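Local coordinates for protein aromatic-amino-acid transaminase TyrB (Burkholderia cenocepacia K56-2Valvano, PDB 4WD2) that probably catalyses the pyridoxal-phosphate-dependent transfer of amino groups between aromatic amino acids and 2-oxo acids, working as a dimer, at residues P72-V77 with S292-Y297; A80-A85 with T105-G110; D168-A173 with E203-V208; I326-Q331 with L388-V393; S332-L337 with R348-R353. All blocks are in the same frame, centred on the assembly; numbering follows the deposited sequence. Where two conformers were deposited one is given.

How the contacts relate
The five contacts fall into two touching pairs and one that stands alone. Contact 1 and contact 2 adjoin through Gln107, which reaches from strand 103-108 to the loop at 292-297; contact 1 is hydrated and faces the second subunit, whereas contact 2 is buried and joins a helix to a sheet strand. On the opposite side of the chain's centre, contact 4 and contact 5 share helix 309-338: the first ties a partly exposed loop to it with a methionine and a peripheral ion pair, the second packs a short helix on it by buried apolar groups around a tyrosine. Contact 3, 28 Å from contact 5 between centres, joins two nearly parallel helices by aliphatic groups near the surface.

Contact 1 (P72-V77 with S292-Y297); sequences PYLPMV and SNPQTY
Asn293 OD1 lies at the edge of the Tyr73 ring, near its plane, 3.3 Å from CD1, with ring and amide planes 68° apart. With CG between its own backbone N and carbonyl carbon (chi1 43°), Asn293 turns its amide toward that edge, and its CB packs on Leu74 O at 3.4 Å. Leu74 carries much of the van der Waals contact: CD1 rests against both Pro294 O and Gln295 O, 3.6 Å from each, while CG meets Thr296 OG1. Farther along, Pro294 CD packs against Pro75 O, and Met76 CG lies 3.3 Å from Ser292 O.

Water supplies the polar links. One molecule accepts from Leu74 N and donates to Asn293 OD1 at 2.6 Å and to Pro294 O; a second donates to both Pro72 O and Thr296 OG1. Beyond this shell comes the other half of the dimer. Thr296 OG1 also bonds Gly260 O of the second subunit, Ser292 OG pairs with Ser112 OG of that subunit, and Tyr73 OH hydrogen-bonds the lysine-pyridoxal-phosphate side chain of the second subunit. Two irregular loops, joined mainly by solvent and van der Waals contact, thus hold a tyrosine whose hydroxyl reaches the cofactor of the neighbouring subunit, consistent with the subunit-sharing cofactor pockets of class I aminotransferases.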
# COMPACT_ATOMS: atom_id res chain seq x y z
N PRO A 72 -1.26 -11.36 -12.20
CA PRO A 72 -1.02 -10.11 -12.92
C PRO A 72 -1.41 -8.89 -12.10
O PRO A 72 -2.09 -9.02 -11.07
CB PRO A 72 -1.93 -10.24 -14.15
CG PRO A 72 -3.06 -11.08 -13.67
CD PRO A 72 -2.42 -12.09 -12.75
N TYR A 73 -0.98 -7.71 -12.54
CA TYR A 73 -1.38 -6.47 -11.90
C TYR A 73 -2.89 -6.33 -11.93
O TYR A 73 -3.53 -6.59 -12.95
CB TYR A 73 -0.76 -5.25 -12.59
CG TYR A 73 0.74 -5.10 -12.45
CD1 TYR A 73 1.32 -4.76 -11.24
CD2 TYR A 73 1.58 -5.25 -13.56
CE1 TYR A 73 2.68 -4.61 -11.11
CE2 TYR A 73 2.95 -5.09 -13.44
CZ TYR A 73 3.49 -4.77 -12.21
OH TYR A 73 4.84 -4.61 -12.08
N LEU A 74 -3.46 -5.93 -10.79
CA LEU A 74 -4.85 -5.52 -10.72
C LEU A 74 -4.97 -4.11 -11.28
O LEU A 74 -3.96 -3.42 -11.42
CB LEU A 74 -5.36 -5.57 -9.27
CG LEU A 74 -5.42 -6.92 -8.53
CD1 LEU A 74 -6.01 -6.73 -7.13
CD2 LEU A 74 -6.23 -7.94 -9.31
N PRO A 75 -6.21 -3.67 -11.61
CA PRO A 75 -6.45 -2.26 -11.93
C PRO A 75 -6.06 -1.36 -10.76
O PRO A 75 -6.03 -1.83 -9.63
CB PRO A 75 -7.96 -2.21 -12.17
CG PRO A 75 -8.34 -3.59 -12.54
CD PRO A 75 -7.43 -4.49 -11.77
N MET A 76 -5.78 -0.09 -11.03
CA MET A 76 -5.47 0.87 -9.97
C MET A 76 -6.53 0.86 -8.86
O MET A 76 -6.20 0.96 -7.68
CB MET A 76 -5.33 2.29 -10.54
CG MET A 76 -4.07 2.49 -11.38
SD MET A 76 -3.95 4.14 -12.11
CE MET A 76 -5.24 4.04 -13.35
N VAL A 77 -7.79 0.72 -9.25
CA VAL A 77 -8.89 0.73 -8.28
C VAL A 77 -9.11 -0.64 -7.64
O VAL A 77 -9.97 -0.80 -6.79
CB VAL A 77 -10.21 1.19 -8.93
CG1 VAL A 77 -10.10 2.64 -9.36
CG2 VAL A 77 -10.56 0.30 -10.11
N SER A 292 0.76 2.28 -7.11
CA SER A 292 0.41 1.82 -8.48
C SER A 292 -0.88 1.02 -8.57
O SER A 292 -1.73 1.31 -9.42
CB SER A 292 1.54 0.99 -9.10
OG SER A 292 2.60 1.80 -9.56
N ASN A 293 -1.01 0.00 -7.73
CA ASN A 293 -2.20 -0.86 -7.72
C ASN A 293 -2.15 -1.77 -6.49
O ASN A 293 -1.06 -2.05 -5.99
CB ASN A 293 -2.30 -1.67 -9.02
CG ASN A 293 -0.97 -2.24 -9.46
OD1 ASN A 293 -0.50 -3.25 -8.93
ND2 ASN A 293 -0.37 -1.61 -10.46
N PRO A 294 -3.32 -2.21 -5.99
CA PRO A 294 -3.37 -2.94 -4.72
C PRO A 294 -3.13 -4.44 -4.87
O PRO A 294 -3.05 -4.92 -6.00
CB PRO A 294 -4.79 -2.67 -4.23
CG PRO A 294 -5.58 -2.62 -5.51
CD PRO A 294 -4.67 -1.99 -6.54
N GLN A 295 -3.06 -5.16 -3.75
CA GLN A 295 -2.68 -6.57 -3.76
C GLN A 295 -3.88 -7.50 -3.92
O GLN A 295 -5.03 -7.11 -3.72
CB GLN A 295 -1.89 -6.94 -2.50
CG GLN A 295 -2.73 -7.22 -1.25
CD GLN A 295 -3.28 -5.97 -0.58
OE1 GLN A 295 -3.44 -4.92 -1.21
NE2 GLN A 295 -3.56 -6.07 0.71
N THR A 296 -3.57 -8.74 -4.26
CA THR A 296 -4.58 -9.67 -4.75
C THR A 296 -5.12 -10.60 -3.67
O THR A 296 -6.33 -10.83 -3.59
CB THR A 296 -4.00 -10.52 -5.90
OG1 THR A 296 -3.67 -9.67 -7.00
CG2 THR A 296 -4.99 -11.58 -6.36
N TYR A 297 -4.24 -11.13 -2.84
CA TYR A 297 -4.61 -12.22 -1.95
C TYR A 297 -5.79 -11.87 -1.03
O TYR A 297 -6.85 -12.48 -1.13
CB TYR A 297 -3.41 -12.66 -1.11
CG TYR A 297 -3.73 -13.88 -0.29
CD1 TYR A 297 -3.95 -13.79 1.07
CD2 TYR A 297 -3.84 -15.13 -0.90
CE1 TYR A 297 -4.26 -14.90 1.82
CE2 TYR A 297 -4.16 -16.25 -0.16
CZ TYR A 297 -4.36 -16.14 1.20
OH TYR A 297 -4.67 -17.25 1.95
O HOH W 1 -3.35 -10.86 -9.68
O HOH W 2 -1.74 -5.50 -8.61

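Contact 2 (A80-A85 with T105-G110); sequences AAYRDA and TLQTLG
Helix 80-85 crosses strand 105-108 at 112° with their axes 7.4 Å apart; the CA atoms of Arg83 and Leu106 are the nearest pair. The strand is the outermost, within this chain, of the large mixed sheet of a fold-type I aminotransferase, and the helix lies against its outer edge, the one turned away from strand 264-269. Tyr82 stands against Gln107, whose aliphatic part does the touching: CG lies 3.5 Å from CE1 of the ring and OE1 is held over one face, the amide and ring planes 50° apart. Tyr82 OH bonds Gly264 O on the next strand, while Gln107 gives NE2 to Gln295 O and takes Leu79 N on OE1, which should fix the amide's rotation. Thr105 CG2 touches Arg83 O at 3.6 Å. Arg83 bends back at chi3 (52°) toward the strand: NE donates an almost straight bond of 2.7 Å to Thr105 O, which lies in the guanidinium plane, and one water takes hydrogens from both Arg83 NH2 and Thr105 N.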
# COMPACT_ATOMS: atom_id res chain seq x y z
N ALA A 80 -12.61 -5.74 -9.43
CA ALA A 80 -13.97 -5.27 -9.71
C ALA A 80 -15.01 -5.93 -8.82
O ALA A 80 -15.92 -5.27 -8.33
CB ALA A 80 -14.32 -5.50 -11.18
N ALA A 81 -14.88 -7.24 -8.62
CA ALA A 81 -15.80 -8.00 -7.79
C ALA A 81 -15.72 -7.55 -6.33
O ALA A 81 -16.74 -7.45 -5.65
CB ALA A 81 -15.53 -9.49 -7.90
N TYR A 82 -14.51 -7.27 -5.86
CA TYR A 82 -14.29 -6.74 -4.51
C TYR A 82 -14.98 -5.39 -4.32
O TYR A 82 -15.73 -5.20 -3.36
CB TYR A 82 -12.79 -6.61 -4.24
CG TYR A 82 -12.38 -6.03 -2.89
CD1 TYR A 82 -12.27 -4.66 -2.70
CD2 TYR A 82 -12.04 -6.87 -1.83
CE1 TYR A 82 -11.86 -4.13 -1.48
CE2 TYR A 82 -11.63 -6.35 -0.61
CZ TYR A 82 -11.54 -4.98 -0.44
OH TYR A 82 -11.13 -4.48 0.77
N ARG A 83 -14.71 -4.45 -5.22
CA ARG A 83 -15.31 -3.11 -5.19
C ARG A 83 -16.84 -3.15 -5.11
O ARG A 83 -17.46 -2.43 -4.32
CB ARG A 83 -14.89 -2.31 -6.42
CG ARG A 83 -13.41 -2.03 -6.53
CD ARG A 83 -13.06 -1.54 -7.93
NE ARG A 83 -13.91 -0.43 -8.32
CZ ARG A 83 -14.43 -0.27 -9.53
NH1 ARG A 83 -14.18 -1.16 -10.49
NH2 ARG A 83 -15.19 0.78 -9.79
N ASP A 84 -17.44 -4.01 -5.92
CA ASP A 84 -18.89 -4.11 -5.94
C ASP A 84 -19.43 -4.70 -4.65
O ASP A 84 -20.43 -4.24 -4.10
CB ASP A 84 -19.35 -4.94 -7.13
CG ASP A 84 -20.85 -5.10 -7.16
OD1 ASP A 84 -21.53 -4.12 -7.51
OD2 ASP A 84 -21.33 -6.20 -6.81
N ALA A 85 -18.75 -5.74 -4.15
CA ALA A 85 -19.14 -6.38 -2.90
C ALA A 85 -19.01 -5.41 -1.74
O ALA A 85 -19.89 -5.32 -0.89
CB ALA A 85 -18.30 -7.62 -2.66
N THR A 105 -16.20 3.67 -5.83
CA THR A 105 -15.58 2.77 -4.85
C THR A 105 -14.31 2.09 -5.39
O THR A 105 -14.30 1.59 -6.52
CB THR A 105 -16.56 1.67 -4.39
OG1 THR A 105 -17.68 2.27 -3.74
CG2 THR A 105 -15.88 0.71 -3.42
N LEU A 106 -13.25 2.09 -4.59
CA LEU A 106 -12.04 1.35 -4.92
C LEU A 106 -11.50 0.57 -3.72
O LEU A 106 -11.76 0.90 -2.56
CB LEU A 106 -10.95 2.28 -5.47
CG LEU A 106 -10.29 3.24 -4.48
CD1 LEU A 106 -8.84 3.49 -4.88
CD2 LEU A 106 -11.05 4.55 -4.42
N GLN A 107 -10.72 -0.46 -4.03
CA GLN A 107 -10.01 -1.27 -3.05
C GLN A 107 -8.82 -0.50 -2.49
O GLN A 107 -8.10 0.16 -3.22
CB GLN A 107 -9.56 -2.57 -3.70
CG GLN A 107 -8.67 -3.45 -2.85
CD GLN A 107 -8.03 -4.56 -3.66
OE1 GLN A 107 -8.54 -4.93 -4.72
NE2 GLN A 107 -6.90 -5.08 -3.19
N THR A 108 -8.63 -0.59 -1.18
CA THR A 108 -7.55 0.15 -0.52
C THR A 108 -6.75 -0.73 0.43
O THR A 108 -7.15 -1.86 0.76
CB THR A 108 -8.09 1.36 0.28
OG1 THR A 108 -8.90 0.90 1.37
CG2 THR A 108 -8.92 2.28 -0.62
N LEU A 109 -5.61 -0.20 0.87
CA LEU A 109 -4.76 -0.90 1.83
C LEU A 109 -5.25 -0.66 3.25
O LEU A 109 -4.74 0.21 3.96
CB LEU A 109 -3.32 -0.46 1.65
CG LEU A 109 -2.81 -0.86 0.27
CD1 LEU A 109 -1.74 0.09 -0.20
CD2 LEU A 109 -2.30 -2.29 0.31
N GLY A 110 -6.26 -1.43 3.65
CA GLY A 110 -6.89 -1.25 4.95
C GLY A 110 -7.69 0.03 4.98
O GLY A 110 -7.87 0.70 3.97
O HOH W 3 -17.11 2.45 -8.30

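Contact 3 (D168-A173 with E203-V208); sequences DAMLAA and EKLIDV
Leu171 meets Leu205 and Val208, and Met170 meets Leu205, all through aliphatic groups, with no flat group among them to offer a face or an edge. With CG anti to the backbone N (chi1 -170°), the end of Leu171 swings toward the facing helix, where CD1 settles in a hollow between residues one turn apart: 3.7 Å from Leu205 CA, 3.7 Å from Val208 CG2 and 3.9 Å from Leu205 CD1. Lys204 O borders the same methyl at 3.7 Å. Deeper in, the extended side chain of Met170 brings CE to Leu205 CD2 at 3.7 Å, the two side chains meeting at about a right angle; Leu197 covers both, and Tyr155 and Tyr157 of strand 152-159 support the methionine. Lys204 adds CB at the solvent side and sends its amine away. The axes run nearly parallel, 15° apart at 10.3 Å, as expected of neighbouring helices lying along one face of an alpha/beta sheet, here 167-175 and 199-211 on the large domain.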
# COMPACT_ATOMS: atom_id res chain seq x y z
N ASP A 168 -24.20 18.88 21.98
CA ASP A 168 -24.51 20.28 21.72
C ASP A 168 -23.25 21.05 21.31
O ASP A 168 -23.28 21.82 20.35
CB ASP A 168 -25.14 20.95 22.95
CG ASP A 168 -26.58 20.50 23.20
OD1 ASP A 168 -27.21 19.92 22.28
OD2 ASP A 168 -27.08 20.74 24.32
N ALA A 169 -22.15 20.84 22.02
CA ALA A 169 -20.89 21.52 21.72
C ALA A 169 -20.30 21.04 20.40
O ALA A 169 -19.76 21.84 19.63
CB ALA A 169 -19.89 21.31 22.86
N MET A 170 -20.40 19.74 20.14
CA MET A 170 -19.98 19.16 18.87
C MET A 170 -20.73 19.77 17.70
O MET A 170 -20.12 20.18 16.70
CB MET A 170 -20.20 17.64 18.88
CG MET A 170 -19.98 17.01 17.52
SD MET A 170 -20.44 15.27 17.40
CE MET A 170 -19.86 14.91 15.74
N LEU A 171 -22.05 19.85 17.82
CA LEU A 171 -22.91 20.36 16.76
C LEU A 171 -22.68 21.85 16.51
O LEU A 171 -22.64 22.30 15.36
CB LEU A 171 -24.39 20.10 17.11
CG LEU A 171 -25.41 20.37 16.00
CD1 LEU A 171 -25.20 19.42 14.83
CD2 LEU A 171 -26.85 20.26 16.54
N ALA A 172 -22.51 22.62 17.58
CA ALA A 172 -22.27 24.06 17.45
C ALA A 172 -20.90 24.36 16.82
O ALA A 172 -20.77 25.28 16.01
CB ALA A 172 -22.40 24.74 18.80
N ALA A 173 -19.89 23.58 17.19
CA ALA A 173 -18.56 23.77 16.60
C ALA A 173 -18.58 23.47 15.10
O ALA A 173 -18.01 24.22 14.30
CB ALA A 173 -17.54 22.90 17.31
N GLU A 203 -29.05 12.53 12.46
CA GLU A 203 -29.88 13.32 11.56
C GLU A 203 -29.64 14.81 11.75
O GLU A 203 -29.54 15.55 10.76
CB GLU A 203 -31.37 13.02 11.75
CG GLU A 203 -32.16 13.09 10.45
CD GLU A 203 -31.64 12.10 9.41
OE1 GLU A 203 -31.27 10.97 9.80
OE2 GLU A 203 -31.61 12.45 8.21
N LYS A 204 -29.53 15.26 13.00
CA LYS A 204 -29.29 16.68 13.30
C LYS A 204 -27.92 17.13 12.82
O LYS A 204 -27.76 18.26 12.35
CB LYS A 204 -29.42 16.95 14.79
CG LYS A 204 -30.81 16.73 15.35
CD LYS A 204 -30.82 16.95 16.86
CE LYS A 204 -32.05 16.34 17.49
NZ LYS A 204 -32.07 16.57 18.96
N LEU A 205 -26.93 16.26 12.94
CA LEU A 205 -25.60 16.57 12.45
C LEU A 205 -25.60 16.68 10.92
O LEU A 205 -24.95 17.56 10.37
CB LEU A 205 -24.59 15.50 12.89
CG LEU A 205 -23.15 15.78 12.47
CD1 LEU A 205 -22.68 17.12 13.02
CD2 LEU A 205 -22.22 14.66 12.93
N ILE A 206 -26.33 15.79 10.25
CA ILE A 206 -26.36 15.81 8.79
C ILE A 206 -27.08 17.06 8.28
O ILE A 206 -26.68 17.63 7.26
CB ILE A 206 -27.02 14.53 8.21
CG1 ILE A 206 -26.17 13.29 8.55
CG2 ILE A 206 -27.17 14.63 6.69
CD1 ILE A 206 -26.87 11.96 8.32
N ASP A 207 -28.11 17.50 9.00
CA ASP A 207 -28.77 18.77 8.70
C ASP A 207 -27.75 19.89 8.52
O ASP A 207 -27.78 20.63 7.55
CB ASP A 207 -29.75 19.17 9.80
CG ASP A 207 -30.97 18.24 9.90
OD1 ASP A 207 -31.26 17.49 8.95
OD2 ASP A 207 -31.65 18.31 10.94
N VAL A 208 -26.85 19.99 9.50
CA VAL A 208 -25.80 21.01 9.52
C VAL A 208 -24.76 20.81 8.41
O VAL A 208 -24.43 21.75 7.68
CB VAL A 208 -25.10 21.01 10.90
CG1 VAL A 208 -23.78 21.77 10.83
CG2 VAL A 208 -26.02 21.61 11.97

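Contact 4 (I326-Q331 with L388-V393); sequences IARMRQ and LNDSNV
Met329 reaches from helix 309-338 into the loop before helix 393-405, and supplies the apolar part of the contact. Folded at chi2 (-61°) and again at chi3, its side chain lies along the loop backbone: CG is 3.4 Å from Leu388 O, and SD is 3.6 Å from Asn389 CA. The same sulfur meets Leu388 CB at 3.9 Å and Val393 CB at 4.1 Å, so all three residues border it on its loop-facing side.

Charge is paired at the solvent-facing side, where Asp390 OD1 takes a hydrogen bond of 3.0 Å from Arg328 NH1, on its syn side, and a weak one from NH2. Guanidinium and carboxylate stand perpendicular; Arg328 is modelled in two conformers, and the salt bridge belongs to the one described.

Polar bonds inside the loop keep its shape. Asn392 OD1 receives Asn389 N at 2.9 Å (167°), from above the carbonyl plane, and Asn389 O accepts both Asn392 N and Val393 N. Arg325 NH2 adds a bond from the helix to Leu388 O. What results is a tight turn into the N-terminus of helix 393-405, seated on the long helix 309-338 of what is, by the family fold, the small domain.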
# COMPACT_ATOMS: atom_id res chain seq x y z
N ILE A 326 -18.60 -9.18 22.96
CA ILE A 326 -18.19 -7.89 23.52
C ILE A 326 -19.30 -7.32 24.42
O ILE A 326 -19.02 -6.85 25.53
CB ILE A 326 -17.85 -6.86 22.41
CG1 ILE A 326 -16.59 -7.30 21.64
CG2 ILE A 326 -17.62 -5.47 23.00
CD1 ILE A 326 -16.22 -6.40 20.49
N ALA A 327 -20.55 -7.38 23.96
CA ALA A 327 -21.66 -6.87 24.75
C ALA A 327 -21.80 -7.63 26.06
O ALA A 327 -22.10 -7.05 27.11
CB ALA A 327 -22.95 -6.91 23.95
N ARG A 328 -21.57 -8.94 26.02
CA ARG A 328 -21.59 -9.77 27.22
C ARG A 328 -20.49 -9.35 28.19
O ARG A 328 -20.70 -9.29 29.40
CB ARG A 328 -21.44 -11.24 26.87
CG ARG A 328 -21.50 -12.15 28.08
CD ARG A 328 -21.48 -13.62 27.72
NE ARG A 328 -21.44 -14.44 28.93
CZ ARG A 328 -20.33 -14.97 29.43
NH1 ARG A 328 -19.17 -14.79 28.82
NH2 ARG A 328 -20.38 -15.70 30.54
N MET A 329 -19.31 -9.04 27.66
CA MET A 329 -18.21 -8.60 28.51
C MET A 329 -18.50 -7.23 29.12
O MET A 329 -18.14 -6.96 30.27
CB MET A 329 -16.89 -8.57 27.73
CG MET A 329 -16.35 -9.96 27.37
SD MET A 329 -16.00 -11.00 28.80
CE MET A 329 -17.49 -12.00 28.93
N ARG A 330 -19.14 -6.36 28.35
CA ARG A 330 -19.52 -5.05 28.87
C ARG A 330 -20.46 -5.22 30.07
O ARG A 330 -20.27 -4.60 31.11
CB ARG A 330 -20.18 -4.20 27.78
CG ARG A 330 -19.20 -3.67 26.74
CD ARG A 330 -19.87 -2.70 25.77
NE ARG A 330 -18.91 -2.11 24.84
CZ ARG A 330 -18.08 -1.12 25.16
NH1 ARG A 330 -18.09 -0.61 26.38
NH2 ARG A 330 -17.24 -0.65 24.26
N GLN A 331 -21.46 -6.09 29.92
CA GLN A 331 -22.40 -6.34 31.00
C GLN A 331 -21.71 -7.02 32.19
O GLN A 331 -21.98 -6.68 33.34
CB GLN A 331 -23.58 -7.18 30.50
CG GLN A 331 -24.76 -7.22 31.47
CD GLN A 331 -25.48 -5.88 31.58
OE1 GLN A 331 -26.14 -5.44 30.64
NE2 GLN A 331 -25.35 -5.23 32.74
N LEU A 388 -11.23 -8.71 27.15
CA LEU A 388 -11.92 -9.37 28.25
C LEU A 388 -12.51 -10.72 27.83
O LEU A 388 -13.08 -10.85 26.75
CB LEU A 388 -13.05 -8.48 28.79
CG LEU A 388 -12.63 -7.15 29.43
CD1 LEU A 388 -13.85 -6.27 29.65
CD2 LEU A 388 -11.93 -7.42 30.74
N ASN A 389 -12.36 -11.71 28.70
CA ASN A 389 -13.00 -13.00 28.50
C ASN A 389 -13.34 -13.58 29.87
O ASN A 389 -13.10 -12.94 30.89
CB ASN A 389 -12.11 -13.95 27.70
CG ASN A 389 -10.69 -14.01 28.24
OD1 ASN A 389 -10.48 -14.40 29.39
ND2 ASN A 389 -9.72 -13.64 27.42
N ASP A 390 -13.90 -14.79 29.90
CA ASP A 390 -14.29 -15.38 31.17
C ASP A 390 -13.10 -15.61 32.09
O ASP A 390 -13.26 -15.65 33.31
CB ASP A 390 -15.04 -16.70 30.95
CG ASP A 390 -16.47 -16.49 30.51
OD1 ASP A 390 -17.06 -15.46 30.88
OD2 ASP A 390 -16.99 -17.35 29.78
N SER A 391 -11.91 -15.73 31.52
CA SER A 391 -10.72 -15.99 32.33
C SER A 391 -10.28 -14.76 33.12
O SER A 391 -9.61 -14.90 34.14
CB SER A 391 -9.56 -16.47 31.46
OG SER A 391 -8.87 -15.36 30.88
N ASN A 392 -10.66 -13.56 32.68
CA ASN A 392 -10.14 -12.35 33.33
C ASN A 392 -11.13 -11.25 33.70
O ASN A 392 -10.75 -10.29 34.39
CB ASN A 392 -9.04 -11.74 32.44
CG ASN A 392 -9.56 -11.28 31.08
OD1 ASN A 392 -10.72 -10.88 30.94
ND2 ASN A 392 -8.69 -11.32 30.08
N VAL A 393 -12.38 -11.35 33.26
CA VAL A 393 -13.31 -10.24 33.46
C VAL A 393 -13.61 -10.01 34.95
O VAL A 393 -13.78 -8.87 35.38
CB VAL A 393 -14.64 -10.45 32.67
CG1 VAL A 393 -15.42 -11.64 33.19
CG2 VAL A 393 -15.49 -9.17 32.69

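Contact 5 (S332-L337 with R348-R353); sequences SIHDGL and RYVKQR
Leu337 and Tyr349 share one first torsion, each with CG anti to the carbonyl carbon (chi1 -71°), which turns both side chains toward each other between helix 309-338 and the short helix 348-351. There the leucine comes over a face of the ring: its CD1 lies 3.8 Å from the centroid of the Tyr349 ring, 23° off the normal, in a CH-pi contact shifted toward CE2, which is 3.5 Å from that methyl. Ile333 CG2 approaches the same ring obliquely, 3.9 Å from Tyr349 CD1.

His334 extends with CG anti to its backbone N (chi1 172°), and its CB and ring carbons lean on Val350, CB to CG1 being 3.9 Å. The imidazole is anchored from its own helix, since ND1 donates to Asp335 OD1 at 3.0 Å; the oxygen lies in the ring plane and is met on its anti side. Asp335 OD1 also takes Gln331 NE2, which should steady the carboxylate.

Helix 393-405 packs on the same cluster, with Ile400 against Leu337 and Tyr349 and Val396 against Ile333, while Arg330 NH1 bonds Tyr349 O. Helices 309-338 and 393-405 thus pack on a buried tyrosine of helix 348-351, in the hydrophobic core of this aminotransferase's small domain.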
# COMPACT_ATOMS: atom_id res chain seq x y z
N SER A 332 -20.80 -7.96 31.91
CA SER A 332 -20.10 -8.70 32.96
C SER A 332 -19.20 -7.79 33.79
O SER A 332 -19.19 -7.91 35.02
CB SER A 332 -19.26 -9.84 32.37
OG SER A 332 -20.07 -10.79 31.71
N ILE A 333 -18.46 -6.90 33.14
CA ILE A 333 -17.60 -5.99 33.90
C ILE A 333 -18.47 -4.97 34.64
O ILE A 333 -18.19 -4.65 35.80
CB ILE A 333 -16.54 -5.28 33.00
CG1 ILE A 333 -15.44 -4.66 33.87
CG2 ILE A 333 -17.15 -4.22 32.10
CD1 ILE A 333 -14.26 -4.18 33.09
N HIS A 334 -19.54 -4.49 34.00
CA HIS A 334 -20.48 -3.59 34.66
C HIS A 334 -21.00 -4.19 35.96
O HIS A 334 -20.92 -3.55 37.02
CB HIS A 334 -21.66 -3.27 33.73
CG HIS A 334 -22.77 -2.50 34.40
ND1 HIS A 334 -23.74 -3.10 35.16
CD2 HIS A 334 -23.04 -1.17 34.42
CE1 HIS A 334 -24.57 -2.18 35.63
NE2 HIS A 334 -24.17 -1.01 35.19
N ASP A 335 -21.52 -5.40 35.89
CA ASP A 335 -22.08 -6.06 37.06
C ASP A 335 -21.00 -6.34 38.10
O ASP A 335 -21.26 -6.27 39.30
CB ASP A 335 -22.78 -7.37 36.67
CG ASP A 335 -23.98 -7.14 35.77
OD1 ASP A 335 -24.37 -5.97 35.57
OD2 ASP A 335 -24.52 -8.13 35.26
N GLY A 336 -19.80 -6.67 37.65
CA GLY A 336 -18.68 -6.88 38.55
C GLY A 336 -18.28 -5.62 39.32
O GLY A 336 -17.88 -5.70 40.48
N LEU A 337 -18.39 -4.47 38.66
CA LEU A 337 -18.06 -3.18 39.27
C LEU A 337 -19.14 -2.72 40.24
O LEU A 337 -18.86 -1.98 41.19
CB LEU A 337 -17.88 -2.11 38.19
CG LEU A 337 -16.63 -2.24 37.33
CD1 LEU A 337 -16.76 -1.41 36.06
CD2 LEU A 337 -15.41 -1.82 38.13
N ARG A 348 -21.25 4.01 31.70
CA ARG A 348 -20.39 4.13 30.52
C ARG A 348 -20.02 2.77 29.94
O ARG A 348 -19.93 2.63 28.72
CB ARG A 348 -19.12 4.93 30.84
CG ARG A 348 -18.10 4.24 31.73
CD ARG A 348 -16.87 5.12 31.94
NE ARG A 348 -17.22 6.36 32.63
CZ ARG A 348 -16.56 7.51 32.52
NH1 ARG A 348 -15.50 7.60 31.73
NH2 ARG A 348 -16.97 8.57 33.19
N TYR A 349 -19.83 1.77 30.80
CA TYR A 349 -19.40 0.44 30.34
C TYR A 349 -20.42 -0.26 29.45
O TYR A 349 -20.05 -1.08 28.62
CB TYR A 349 -19.04 -0.45 31.52
CG TYR A 349 -17.77 -0.01 32.19
CD1 TYR A 349 -16.53 -0.43 31.70
CD2 TYR A 349 -17.79 0.85 33.28
CE1 TYR A 349 -15.36 -0.01 32.29
CE2 TYR A 349 -16.62 1.27 33.87
CZ TYR A 349 -15.41 0.84 33.38
OH TYR A 349 -14.24 1.25 33.98
N VAL A 350 -21.70 0.05 29.64
CA VAL A 350 -22.73 -0.58 28.83
C VAL A 350 -23.29 0.38 27.78
O VAL A 350 -23.93 -0.05 26.82
CB VAL A 350 -23.89 -1.12 29.70
CG1 VAL A 350 -23.45 -2.38 30.43
CG2 VAL A 350 -24.36 -0.06 30.68
N LYS A 351 -23.03 1.68 27.97
CA LYS A 351 -23.49 2.72 27.04
C LYS A 351 -22.50 2.92 25.90
O LYS A 351 -22.88 3.14 24.76
CB LYS A 351 -23.70 4.05 27.77
N GLN A 352 -21.21 2.83 26.22
CA GLN A 352 -20.20 2.92 25.18
C GLN A 352 -20.24 1.66 24.33
O GLN A 352 -20.83 0.65 24.73
CB GLN A 352 -18.81 3.15 25.79
CG GLN A 352 -18.70 4.52 26.45
CD GLN A 352 -17.43 4.70 27.22
OE1 GLN A 352 -16.64 3.77 27.39
NE2 GLN A 352 -17.20 5.92 27.71
N ARG A 353 -19.67 1.72 23.13
CA ARG A 353 -19.84 0.63 22.16
C ARG A 353 -18.58 0.31 21.37
O ARG A 353 -17.70 1.16 21.20
CB ARG A 353 -20.97 0.98 21.19
CG ARG A 353 -22.35 0.98 21.81
CD ARG A 353 -23.42 0.89 20.74
NE ARG A 353 -23.18 1.86 19.67
CZ ARG A 353 -23.88 1.91 18.54
NH1 ARG A 353 -24.87 1.05 18.33
NH2 ARG A 353 -23.59 2.82 17.62